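PDB 5AWO: isomaltodextranase from Arthrobacter globiformis, which hydrolyses (1->6)-alpha-D-glucosidic linkages in polysaccharides such as dextran, removing successive isomaltose units from the non-reducing ends of the chains. Local coordinates for residues Gly301-Asn306 against Pro376-Ala381. Numbering follows the deposited sequence.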
# COMPACT_ATOMS: atom_id res chain seq x y z
N GLY A 301 5.47 -10.06 -5.21
CA GLY A 301 4.81 -11.14 -4.46
C GLY A 301 3.54 -10.78 -3.73
O GLY A 301 2.67 -11.64 -3.58
N TRP A 302 3.42 -9.51 -3.31
CA TRP A 302 2.23 -9.05 -2.59
C TRP A 302 1.31 -8.24 -3.50
O TRP A 302 0.29 -7.74 -3.03
CB TRP A 302 2.65 -8.24 -1.35
CG TRP A 302 3.03 -9.12 -0.21
CD1 TRP A 302 4.25 -9.26 0.38
CD2 TRP A 302 2.14 -10.00 0.50
NE1 TRP A 302 4.17 -10.16 1.41
CE2 TRP A 302 2.88 -10.63 1.50
CE3 TRP A 302 0.76 -10.29 0.37
CZ2 TRP A 302 2.32 -11.58 2.36
CZ3 TRP A 302 0.21 -11.19 1.23
CH2 TRP A 302 0.97 -11.84 2.22
N SER A 303 1.63 -8.15 -4.80
CA SER A 303 0.86 -7.32 -5.70
C SER A 303 -0.61 -7.70 -5.84
O SER A 303 -1.42 -6.84 -6.14
CB SER A 303 1.51 -7.25 -7.09
OG SER A 303 1.58 -8.50 -7.73
N HIS A 304 -0.92 -8.98 -5.65
CA HIS A 304 -2.33 -9.43 -5.69
C HIS A 304 -3.17 -8.77 -4.60
O HIS A 304 -4.42 -8.77 -4.68
CB HIS A 304 -2.43 -10.95 -5.62
CG HIS A 304 -1.85 -11.54 -4.38
ND1 HIS A 304 -0.49 -11.58 -4.13
CD2 HIS A 304 -2.44 -12.09 -3.29
CE1 HIS A 304 -0.28 -12.12 -2.95
NE2 HIS A 304 -1.45 -12.42 -2.41
N ARG A 305 -2.53 -8.21 -3.56
CA ARG A 305 -3.20 -7.49 -2.48
C ARG A 305 -3.20 -5.97 -2.62
O ARG A 305 -3.63 -5.27 -1.68
CB ARG A 305 -2.56 -7.88 -1.14
CG ARG A 305 -2.78 -9.33 -0.73
CD ARG A 305 -4.26 -9.66 -0.69
NE ARG A 305 -4.60 -10.71 0.25
CZ ARG A 305 -5.84 -11.13 0.47
NH1 ARG A 305 -6.84 -10.64 -0.26
NH2 ARG A 305 -6.04 -12.07 1.40
N ASN A 306 -2.72 -5.46 -3.75
CA ASN A 306 -2.61 -4.01 -3.90
C ASN A 306 -3.85 -3.40 -4.57
O ASN A 306 -4.79 -4.11 -4.92
CB ASN A 306 -1.31 -3.59 -4.57
CG ASN A 306 -1.31 -3.76 -6.07
OD1 ASN A 306 -2.34 -3.93 -6.73
ND2 ASN A 306 -0.11 -3.65 -6.66
N PRO A 376 3.13 -6.15 -11.40
CA PRO A 376 4.09 -6.82 -12.27
C PRO A 376 3.31 -7.51 -13.38
O PRO A 376 2.12 -7.82 -13.18
CB PRO A 376 4.74 -7.86 -11.36
CG PRO A 376 3.62 -8.22 -10.41
CD PRO A 376 2.87 -6.93 -10.18
N LEU A 377 3.94 -7.78 -14.52
CA LEU A 377 3.22 -8.56 -15.52
C LEU A 377 2.96 -9.97 -14.98
O LEU A 377 3.88 -10.69 -14.65
CB LEU A 377 4.03 -8.64 -16.81
CG LEU A 377 3.34 -9.27 -18.01
CD1 LEU A 377 2.12 -8.46 -18.44
CD2 LEU A 377 4.34 -9.41 -19.15
N TYR A 378 1.70 -10.36 -14.90
CA TYR A 378 1.36 -11.72 -14.47
C TYR A 378 1.60 -12.70 -15.61
O TYR A 378 1.26 -12.40 -16.76
CB TYR A 378 -0.09 -11.80 -13.95
CG TYR A 378 -0.20 -11.42 -12.49
CD1 TYR A 378 0.22 -10.18 -12.03
CD2 TYR A 378 -0.68 -12.33 -11.55
CE1 TYR A 378 0.12 -9.83 -10.69
CE2 TYR A 378 -0.76 -11.98 -10.20
CZ TYR A 378 -0.34 -10.73 -9.78
OH TYR A 378 -0.42 -10.41 -8.44
N ARG A 379 2.24 -13.81 -15.27
CA ARG A 379 2.63 -14.87 -16.20
C ARG A 379 1.85 -16.17 -15.93
O ARG A 379 1.70 -17.01 -16.83
CB ARG A 379 4.16 -15.08 -16.16
CG ARG A 379 4.90 -13.78 -16.53
CD ARG A 379 6.39 -13.94 -16.74
NE ARG A 379 7.14 -14.14 -15.50
CZ ARG A 379 8.46 -14.04 -15.38
NH1 ARG A 379 9.21 -13.69 -16.43
NH2 ARG A 379 9.03 -14.23 -14.20
N SER A 380 1.34 -16.34 -14.71
CA SER A 380 0.46 -17.47 -14.39
C SER A 380 -0.34 -17.14 -13.14
O SER A 380 -0.14 -16.09 -12.52
CB SER A 380 1.25 -18.75 -14.22
OG SER A 380 1.80 -18.85 -12.92
N ALA A 381 -1.27 -18.02 -12.78
CA ALA A 381 -2.11 -17.85 -11.59
C ALA A 381 -1.45 -18.29 -10.29
O ALA A 381 -1.94 -17.94 -9.21
CB ALA A 381 -3.42 -18.63 -11.78
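Ser303 and Pro376 bring the backbones closest, CA to CA 7.3 Å, where the 3-10 segment 303-305, next to helix 295-302, faces strand 375-378 of the seven-stranded antiparallel sheet of the beta sandwich. The Tyr378 side chain reaches across to Ser303 with its phenol end. Tyr378 OH donates a hydrogen bond to Ser303 OG (2.9 Å), the acceptor lying close to the plane of the phenol ring, off its edge. Ser303 OG is set between its own backbone N and carbonyl carbon (chi1 62°), and from there it also bonds Thr300 O. Pro376 packs beside this bond: its CD lies 3.2 Å from Ser303 OG and a tight 3.4 Å from Ser303 CB. His304 touches the phenol oxygen through CB, 3.5 Å from Tyr378 OH, while its imidazole turns elsewhere, NE2 hydrogen-bonded to Asp253 and ND1 to Arg391. Trp483 meets the Tyr378 ring edge-to-face. A phenylalanine in place of Tyr378 would remove the hydroxyl and would probably leave Ser303 OG without its donor from the strand. One serine hydroxyl, accepting from the phenol and linked to Thr300 O, thus ties the 3-10 segment beside a barrel-domain helix to the beta-sandwich domain that follows the barrel, in a buried contact away from the catalytic aspartates.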